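PDB 6V55: adhesion G-protein coupled receptor G6, which is a cell-surface adhesion receptor linked to myelination, whose calcium-binding extracellular region probably helps to control signalling through G proteins. Local coordinates for residues 648-653 / 715-720; 673-678 / 697-702. All blocks are in the same frame, centred on the assembly; numbering follows the deposited sequence.

Contact 1: residues 648-653 / 715-720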
ATOM      1  N   LEU A 648     -23.332 -37.045 -11.077  1.00 36.58           N
ATOM      2  CA  LEU A 648     -24.345 -36.141 -10.546  1.00 34.27           C
ATOM      3  C   LEU A 648     -25.527 -35.971 -11.488  1.00 32.18           C
ATOM      4  O   LEU A 648     -26.640 -35.678 -11.025  1.00 30.72           O
ATOM      5  CB  LEU A 648     -23.727 -34.769 -10.257  1.00 31.48           C
ATOM      6  CG  LEU A 648     -22.390 -34.794  -9.503  1.00 27.59           C
ATOM      7  CD1 LEU A 648     -21.844 -33.387  -9.365  1.00 22.31           C
ATOM      8  CD2 LEU A 648     -22.556 -35.453  -8.139  1.00 28.67           C
ATOM      9  N   ALA A 649     -25.309 -36.147 -12.793  1.00 28.23           N
ATOM     10  CA  ALA A 649     -26.393 -36.134 -13.767  1.00 21.70           C
ATOM     11  C   ALA A 649     -26.046 -37.078 -14.909  1.00 22.42           C
ATOM     12  O   ALA A 649     -24.930 -37.024 -15.442  1.00 23.43           O
ATOM     13  CB  ALA A 649     -26.649 -34.725 -14.287  1.00 19.62           C
ATOM     14  N   VAL A 650     -26.972 -37.980 -15.248  1.00 20.79           N
ATOM     15  CA  VAL A 650     -26.836 -38.875 -16.393  1.00 22.75           C
ATOM     16  C   VAL A 650     -28.016 -38.630 -17.318  1.00 29.56           C
ATOM     17  O   VAL A 650     -29.166 -38.576 -16.861  1.00 32.23           O
ATOM     18  CB  VAL A 650     -26.797 -40.361 -15.985  1.00 25.16           C
ATOM     19  CG1 VAL A 650     -26.371 -41.241 -17.166  1.00 20.17           C
ATOM     20  CG2 VAL A 650     -25.891 -40.597 -14.796  1.00 31.79           C
ATOM     21  N   VAL A 651     -27.735 -38.481 -18.614  1.00 27.72           N
ATOM     22  CA  VAL A 651     -28.759 -38.331 -19.641  1.00 22.43           C
ATOM     23  C   VAL A 651     -28.533 -39.424 -20.673  1.00 27.76           C
ATOM     24  O   VAL A 651     -27.468 -39.482 -21.298  1.00 33.24           O
ATOM     25  CB  VAL A 651     -28.716 -36.944 -20.296  1.00 17.74           C
ATOM     26  CG1 VAL A 651     -29.680 -36.879 -21.477  1.00 15.80           C
ATOM     27  CG2 VAL A 651     -29.032 -35.855 -19.278  1.00 20.82           C
ATOM     28  N   THR A 652     -29.522 -40.289 -20.851  1.00 31.30           N
ATOM     29  CA  THR A 652     -29.455 -41.373 -21.820  1.00 30.89           C
ATOM     30  C   THR A 652     -30.481 -41.127 -22.912  1.00 27.27           C
ATOM     31  O   THR A 652     -31.684 -41.050 -22.631  1.00 28.22           O
ATOM     32  CB  THR A 652     -29.708 -42.722 -21.155  1.00 29.95           C
ATOM     33  OG1 THR A 652     -28.621 -43.013 -20.267  1.00 34.36           O
ATOM     34  CG2 THR A 652     -29.812 -43.811 -22.214  1.00 25.69           C
ATOM     35  N   LEU A 653     -30.007 -40.993 -24.138  1.00 23.72           N
ATOM     36  CA  LEU A 653     -30.894 -40.790 -25.272  1.00 22.97           C
ATOM     37  C   LEU A 653     -31.198 -42.138 -25.920  1.00 28.71           C
ATOM     38  O   LEU A 653     -30.262 -42.888 -26.224  1.00 30.78           O
ATOM     39  CB  LEU A 653     -30.262 -39.846 -26.289  1.00 22.93           C
ATOM     40  CG  LEU A 653     -29.579 -38.593 -25.710  1.00 23.18           C
ATOM     41  CD1 LEU A 653     -28.763 -37.840 -26.751  1.00 19.88           C
ATOM     42  CD2 LEU A 653     -30.599 -37.670 -25.074  1.00 20.97           C
ATOM     43  N   ARG A 715     -33.923 -41.152 -20.667  1.00 28.40           N
ATOM     44  CA  ARG A 715     -33.644 -41.448 -19.267  1.00 30.71           C
ATOM     45  C   ARG A 715     -32.793 -40.312 -18.708  1.00 30.35           C
ATOM     46  O   ARG A 715     -31.622 -40.168 -19.070  1.00 34.05           O
ATOM     47  CB  ARG A 715     -32.947 -42.800 -19.127  1.00 33.45           C
ATOM     48  CG  ARG A 715     -33.022 -43.428 -17.737  1.00 35.84           C
ATOM     49  CD  ARG A 715     -31.953 -44.490 -17.613  1.00 40.82           C
ATOM     50  NE  ARG A 715     -31.894 -45.125 -16.299  1.00 48.76           N
ATOM     51  CZ  ARG A 715     -31.012 -44.811 -15.347  1.00 53.07           C
ATOM     52  NH1 ARG A 715     -30.102 -43.858 -15.548  1.00 48.03           N
ATOM     53  NH2 ARG A 715     -31.037 -45.467 -14.190  1.00 58.31           N
ATOM     54  N   ILE A 716     -33.387 -39.487 -17.849  1.00 26.88           N
ATOM     55  CA  ILE A 716     -32.680 -38.405 -17.170  1.00 25.61           C
ATOM     56  C   ILE A 716     -32.547 -38.791 -15.707  1.00 31.11           C
ATOM     57  O   ILE A 716     -33.553 -38.910 -14.998  1.00 37.01           O
ATOM     58  CB  ILE A 716     -33.423 -37.065 -17.296  1.00 23.69           C
ATOM     59  CG1 ILE A 716     -33.793 -36.760 -18.757  1.00 23.50           C
ATOM     60  CG2 ILE A 716     -32.662 -35.933 -16.579  1.00 17.61           C
ATOM     61  CD1 ILE A 716     -32.754 -36.033 -19.527  1.00 22.93           C
ATOM     62  N   GLU A 717     -31.318 -38.984 -15.250  1.00 31.11           N
ATOM     63  CA  GLU A 717     -31.050 -39.304 -13.851  1.00 36.39           C
ATOM     64  C   GLU A 717     -30.288 -38.137 -13.255  1.00 30.87           C
ATOM     65  O   GLU A 717     -29.236 -37.768 -13.777  1.00 30.15           O
ATOM     66  CB  GLU A 717     -30.240 -40.603 -13.716  1.00 45.01           C
ATOM     67  CG  GLU A 717     -29.557 -40.803 -12.350  1.00 51.99           C
ATOM     68  CD  GLU A 717     -28.597 -41.994 -12.328  1.00 60.33           C
ATOM     69  OE1 GLU A 717     -28.893 -43.015 -13.002  1.00 63.89           O
ATOM     70  OE2 GLU A 717     -27.549 -41.903 -11.637  1.00 61.37           O
ATOM     71  N   ILE A 718     -30.830 -37.524 -12.203  1.00 27.19           N
ATOM     72  CA  ILE A 718     -30.131 -36.441 -11.515  1.00 29.38           C
ATOM     73  C   ILE A 718     -29.964 -36.814 -10.049  1.00 34.38           C
ATOM     74  O   ILE A 718     -30.893 -37.335  -9.420  1.00 37.34           O
ATOM     75  CB  ILE A 718     -30.835 -35.067 -11.636  1.00 26.11           C
ATOM     76  CG1 ILE A 718     -31.547 -34.892 -12.974  1.00 20.78           C
ATOM     77  CG2 ILE A 718     -29.810 -33.964 -11.526  1.00 26.52           C
ATOM     78  CD1 ILE A 718     -32.418 -33.695 -13.036  1.00 20.30           C
ATOM     79  N   ALA A 719     -28.774 -36.547  -9.514  1.00 36.61           N
ATOM     80  CA  ALA A 719     -28.501 -36.721  -8.096  1.00 34.81           C
ATOM     81  C   ALA A 719     -29.185 -35.629  -7.290  1.00 39.12           C
ATOM     82  O   ALA A 719     -29.264 -34.478  -7.725  1.00 41.33           O
ATOM     83  CB  ALA A 719     -27.000 -36.682  -7.835  1.00 28.38           C
ATOM     84  N   HIS A 720     -29.678 -35.997  -6.107  1.00 40.57           N
ATOM     85  CA  HIS A 720     -30.317 -35.043  -5.214  1.00 38.87           C
ATOM     86  C   HIS A 720     -29.285 -34.123  -4.578  1.00 40.63           C
ATOM     87  O   HIS A 720     -28.089 -34.426  -4.521  1.00 43.11           O
ATOM     88  CB  HIS A 720     -31.078 -35.764  -4.114  1.00 39.59           C
ATOM     89  CG  HIS A 720     -32.137 -36.683  -4.621  1.00 48.04           C
ATOM     90  ND1 HIS A 720     -32.577 -37.774  -3.903  1.00 52.99           N
ATOM     91  CD2 HIS A 720     -32.853 -36.672  -5.769  1.00 49.94           C
ATOM     92  CE1 HIS A 720     -33.523 -38.395  -4.586  1.00 52.70           C
ATOM     93  NE2 HIS A 720     -33.713 -37.743  -5.718  1.00 50.86           N
TER
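Over one face of the Glu717 carboxylate lies a methyl of Val650, with CG2 3.8 Å from Glu717 OE2. Arg715 NH1 makes a salt bridge to Glu717 OE1 over 2.9 Å, coming from the anti side and 22° out of the carboxylate plane, while the oxygen stays close to the guanidinium plane. Both chains leave the backbone with CG anti to N (Glu717 chi1 163°, Arg715 chi1 -160°) and run on extended, which puts acid and base side by side two residues apart on one strand. Arg760 makes a second salt bridge to OE1, and a glutamine in place of Glu717 would probably leave these two close-set guanidinium groups without the negative charge that now offsets them. Thr652 CB meets Arg715 CB at 3.8 Å on the sheet face that carries Val650 and Glu717. The opposite sheet face is apolar: Ile716 CD1 touches both methyls of Val651, each at 3.7 Å. Mostly short, straight bonds such as Val650 N to Glu717 O (2.7 Å) join the antiparallel backbones, the one from Arg715 N to Thr652 O being more bent. Strand 649-653 continues the sheet to strand 623-628, where Leu648 and Ala649 both oppose Ala627 in a classic beta bulge; strand 714-719 pairs on its other side with strand 760-765, and strands 671-677 and 697-701 cover the apolar face.

Contact 2: residues 673-678 / 697-702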
ATOM      1  N   ASN A 673     -26.027 -31.400 -27.245  1.00 20.90           N
ATOM      2  CA  ASN A 673     -25.695 -30.360 -26.285  1.00 18.15           C
ATOM      3  C   ASN A 673     -25.893 -30.894 -24.876  1.00 19.49           C
ATOM      4  O   ASN A 673     -26.800 -31.685 -24.622  1.00 29.70           O
ATOM      5  CB  ASN A 673     -26.590 -29.139 -26.499  1.00 21.00           C
ATOM      6  CG  ASN A 673     -26.528 -28.617 -27.926  1.00 27.78           C
ATOM      7  OD1 ASN A 673     -25.469 -28.611 -28.534  1.00 30.68           O
ATOM      8  ND2 ASN A 673     -27.669 -28.197 -28.472  1.00 32.68           N
ATOM      9  N   PHE A 674     -25.068 -30.444 -23.944  1.00 14.62           N
ATOM     10  CA  PHE A 674     -25.220 -30.907 -22.571  1.00 11.90           C
ATOM     11  C   PHE A 674     -24.797 -29.767 -21.663  1.00 11.93           C
ATOM     12  O   PHE A 674     -23.741 -29.175 -21.882  1.00 15.39           O
ATOM     13  CB  PHE A 674     -24.366 -32.162 -22.341  1.00 13.28           C
ATOM     14  CG  PHE A 674     -24.582 -32.844 -21.013  1.00 18.80           C
ATOM     15  CD1 PHE A 674     -23.853 -32.457 -19.882  1.00 22.64           C
ATOM     16  CD2 PHE A 674     -25.438 -33.927 -20.908  1.00 24.09           C
ATOM     17  CE1 PHE A 674     -24.022 -33.088 -18.662  1.00 24.96           C
ATOM     18  CE2 PHE A 674     -25.611 -34.580 -19.678  1.00 26.69           C
ATOM     19  CZ  PHE A 674     -24.886 -34.157 -18.559  1.00 26.32           C
ATOM     20  N   MET A 675     -25.623 -29.447 -20.663  1.00 13.81           N
ATOM     21  CA  MET A 675     -25.292 -28.463 -19.631  1.00 13.10           C
ATOM     22  C   MET A 675     -25.573 -29.056 -18.258  1.00 16.69           C
ATOM     23  O   MET A 675     -26.589 -29.733 -18.060  1.00 16.70           O
ATOM     24  CB  MET A 675     -26.105 -27.167 -19.776  1.00 11.24           C
ATOM     25  CG  MET A 675     -26.136 -26.600 -21.175  1.00 11.71           C
ATOM     26  SD  MET A 675     -27.149 -25.152 -21.381  0.66 14.10           S
ATOM     27  CE  MET A 675     -28.008 -25.680 -22.868  1.00 15.85           C
ATOM     28  N   PHE A 676     -24.679 -28.805 -17.308  1.00 17.86           N
ATOM     29  CA  PHE A 676     -24.891 -29.194 -15.919  1.00 16.95           C
ATOM     30  C   PHE A 676     -24.838 -27.931 -15.074  1.00 18.95           C
ATOM     31  O   PHE A 676     -23.833 -27.210 -15.095  1.00 22.27           O
ATOM     32  CB  PHE A 676     -23.838 -30.214 -15.469  1.00 17.47           C
ATOM     33  CG  PHE A 676     -23.911 -30.567 -14.010  1.00 20.29           C
ATOM     34  CD1 PHE A 676     -23.029 -29.989 -13.086  1.00 23.32           C
ATOM     35  CD2 PHE A 676     -24.841 -31.489 -13.564  1.00 22.40           C
ATOM     36  CE1 PHE A 676     -23.103 -30.310 -11.742  1.00 25.05           C
ATOM     37  CE2 PHE A 676     -24.918 -31.831 -12.222  1.00 25.52           C
ATOM     38  CZ  PHE A 676     -24.055 -31.235 -11.307  1.00 26.89           C
ATOM     39  N   PHE A 677     -25.908 -27.663 -14.330  1.00 17.31           N
ATOM     40  CA  PHE A 677     -25.972 -26.494 -13.458  1.00 14.64           C
ATOM     41  C   PHE A 677     -25.707 -26.951 -12.026  1.00 20.71           C
ATOM     42  O   PHE A 677     -26.528 -27.647 -11.424  1.00 23.35           O
ATOM     43  CB  PHE A 677     -27.320 -25.793 -13.579  1.00 13.32           C
ATOM     44  CG  PHE A 677     -27.498 -25.025 -14.862  1.00 12.54           C
ATOM     45  CD1 PHE A 677     -27.943 -25.663 -16.020  1.00 12.21           C
ATOM     46  CD2 PHE A 677     -27.231 -23.658 -14.909  1.00 12.27           C
ATOM     47  CE1 PHE A 677     -28.111 -24.957 -17.204  1.00 11.62           C
ATOM     48  CE2 PHE A 677     -27.405 -22.934 -16.095  1.00 11.69           C
ATOM     49  CZ  PHE A 677     -27.850 -23.592 -17.237  1.00 11.38           C
ATOM     50  N   GLY A 678     -24.545 -26.585 -11.490  1.00 25.90           N
ATOM     51  CA  GLY A 678     -24.238 -26.943 -10.118  1.00 25.80           C
ATOM     52  C   GLY A 678     -25.050 -26.188  -9.090  1.00 28.12           C
ATOM     53  O   GLY A 678     -25.242 -26.690  -7.979  1.00 29.48           O
ATOM     54  N   VAL A 697     -29.669 -29.134 -11.935  1.00 23.18           N
ATOM     55  CA  VAL A 697     -30.415 -29.010 -13.182  1.00 20.37           C
ATOM     56  C   VAL A 697     -29.500 -29.426 -14.316  1.00 23.35           C
ATOM     57  O   VAL A 697     -28.398 -28.881 -14.469  1.00 25.63           O
ATOM     58  CB  VAL A 697     -30.949 -27.595 -13.399  1.00 18.10           C
ATOM     59  CG1 VAL A 697     -31.837 -27.595 -14.619  1.00 14.52           C
ATOM     60  CG2 VAL A 697     -31.727 -27.169 -12.180  1.00 23.36           C
ATOM     61  N   VAL A 698     -29.945 -30.401 -15.097  1.00 20.96           N
ATOM     62  CA  VAL A 698     -29.213 -30.850 -16.267  1.00 17.93           C
ATOM     63  C   VAL A 698     -30.057 -30.541 -17.497  1.00 17.07           C
ATOM     64  O   VAL A 698     -31.288 -30.664 -17.469  1.00 21.46           O
ATOM     65  CB  VAL A 698     -28.837 -32.349 -16.153  1.00 18.70           C
ATOM     66  CG1 VAL A 698     -30.052 -33.283 -15.999  1.00 21.23           C
ATOM     67  CG2 VAL A 698     -27.947 -32.791 -17.284  1.00 18.86           C
ATOM     68  N   ALA A 699     -29.406 -30.039 -18.545  1.00 13.57           N
ATOM     69  CA  ALA A 699     -30.082 -29.801 -19.809  1.00 13.61           C
ATOM     70  C   ALA A 699     -29.444 -30.596 -20.943  1.00 17.81           C
ATOM     71  O   ALA A 699     -28.256 -30.949 -20.893  1.00 17.19           O
ATOM     72  CB  ALA A 699     -30.107 -28.315 -20.168  1.00 11.91           C
ATOM     73  N   SER A 700     -30.252 -30.885 -21.966  1.00 16.83           N
ATOM     74  CA  SER A 700     -29.754 -31.507 -23.184  1.00 13.40           C
ATOM     75  C   SER A 700     -30.667 -31.154 -24.339  1.00 14.68           C
ATOM     76  O   SER A 700     -31.856 -30.897 -24.138  1.00 21.68           O
ATOM     77  CB  SER A 700     -29.660 -33.024 -23.061  1.00 16.82           C
ATOM     78  OG  SER A 700     -28.841 -33.544 -24.096  1.00 21.52           O
ATOM     79  N   SER A 701     -30.099 -31.150 -25.548  1.00 14.04           N
ATOM     80  CA  SER A 701     -30.849 -30.925 -26.784  1.00 19.42           C
ATOM     81  C   SER A 701     -29.993 -31.420 -27.937  1.00 21.63           C
ATOM     82  O   SER A 701     -28.811 -31.731 -27.766  1.00 23.78           O
ATOM     83  CB  SER A 701     -31.204 -29.446 -27.005  1.00 22.60           C
ATOM     84  OG  SER A 701     -30.055 -28.709 -27.409  1.00 27.05           O
ATOM     85  N   VAL A 702     -30.593 -31.463 -29.124  1.00 21.53           N
ATOM     86  CA  VAL A 702     -29.860 -31.837 -30.320  1.00 17.66           C
ATOM     87  C   VAL A 702     -29.906 -30.755 -31.381  1.00 22.17           C
ATOM     88  O   VAL A 702     -29.524 -31.001 -32.523  1.00 28.96           O
ATOM     89  CB  VAL A 702     -30.366 -33.164 -30.902  1.00 18.28           C
ATOM     90  CG1 VAL A 702     -29.909 -34.316 -30.053  1.00 20.07           C
ATOM     91  CG2 VAL A 702     -31.853 -33.109 -30.953  1.00 22.98           C
TER
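Phe674 and Val698 meet at a slant, the ring's far carbon CZ lying 3.6 Å from Val698 CG2. Val698 CG2, anti to its own backbone N, is thereby directed across the strands and also lies 3.4 Å from Met675 O. On the opposite face of the sheet, Met675 CB lies 4.2 Å from Ala699 CB. The ring of Phe677 turns its edge to Val697 O, which lies 3.6 Å from Phe677 CD1. Polar groups take over toward Asn673. Asn673 ND2 donates to Ser701 OG at 2.7 Å, nearly in the amide plane; with chi1 74° that hydroxyl sits between its own backbone N and carbonyl carbon, turned toward the amide. Ser700 OG donates to Asn673 O at 2.8 Å, almost along the C=O axis, whereas Ser701 N reaches the same oxygen only weakly. Regular backbone bonds hold the middle. Helix 573-593 packs on Asn673 and Met675, and beyond strand 697-701 a bound peptide, a separate chain, adds a further antiparallel strand opposite Val698 and Ala699. The peptide is probably the tethered agonist, which in the GAIN fold of adhesion receptors follows the proteolysis site and is held as a beta strand within the domain.

Late in the chain, after the N-terminal domains and strands 600-603 to 637-639, comes strand 649-653; the chain then passes through the short helix 663-666 and enters strand 671-677. After a long loop without helix or strand it returns as strand 697-701, closing contact 2; it then runs directly to strand 714-719, which pairs with 649-653 and closes contact 1. The smaller loop thus lies wholly within the larger one. Each contact belongs to a different sheet, and the two sheets pack face to face with contact centres 10 Å apart. Leu648 CD1 meets Phe676 CZ at 3.6 Å, and Ile718 CG1 meets Val698 CG1 at 3.7 Å, joining the sheets through an apolar interior.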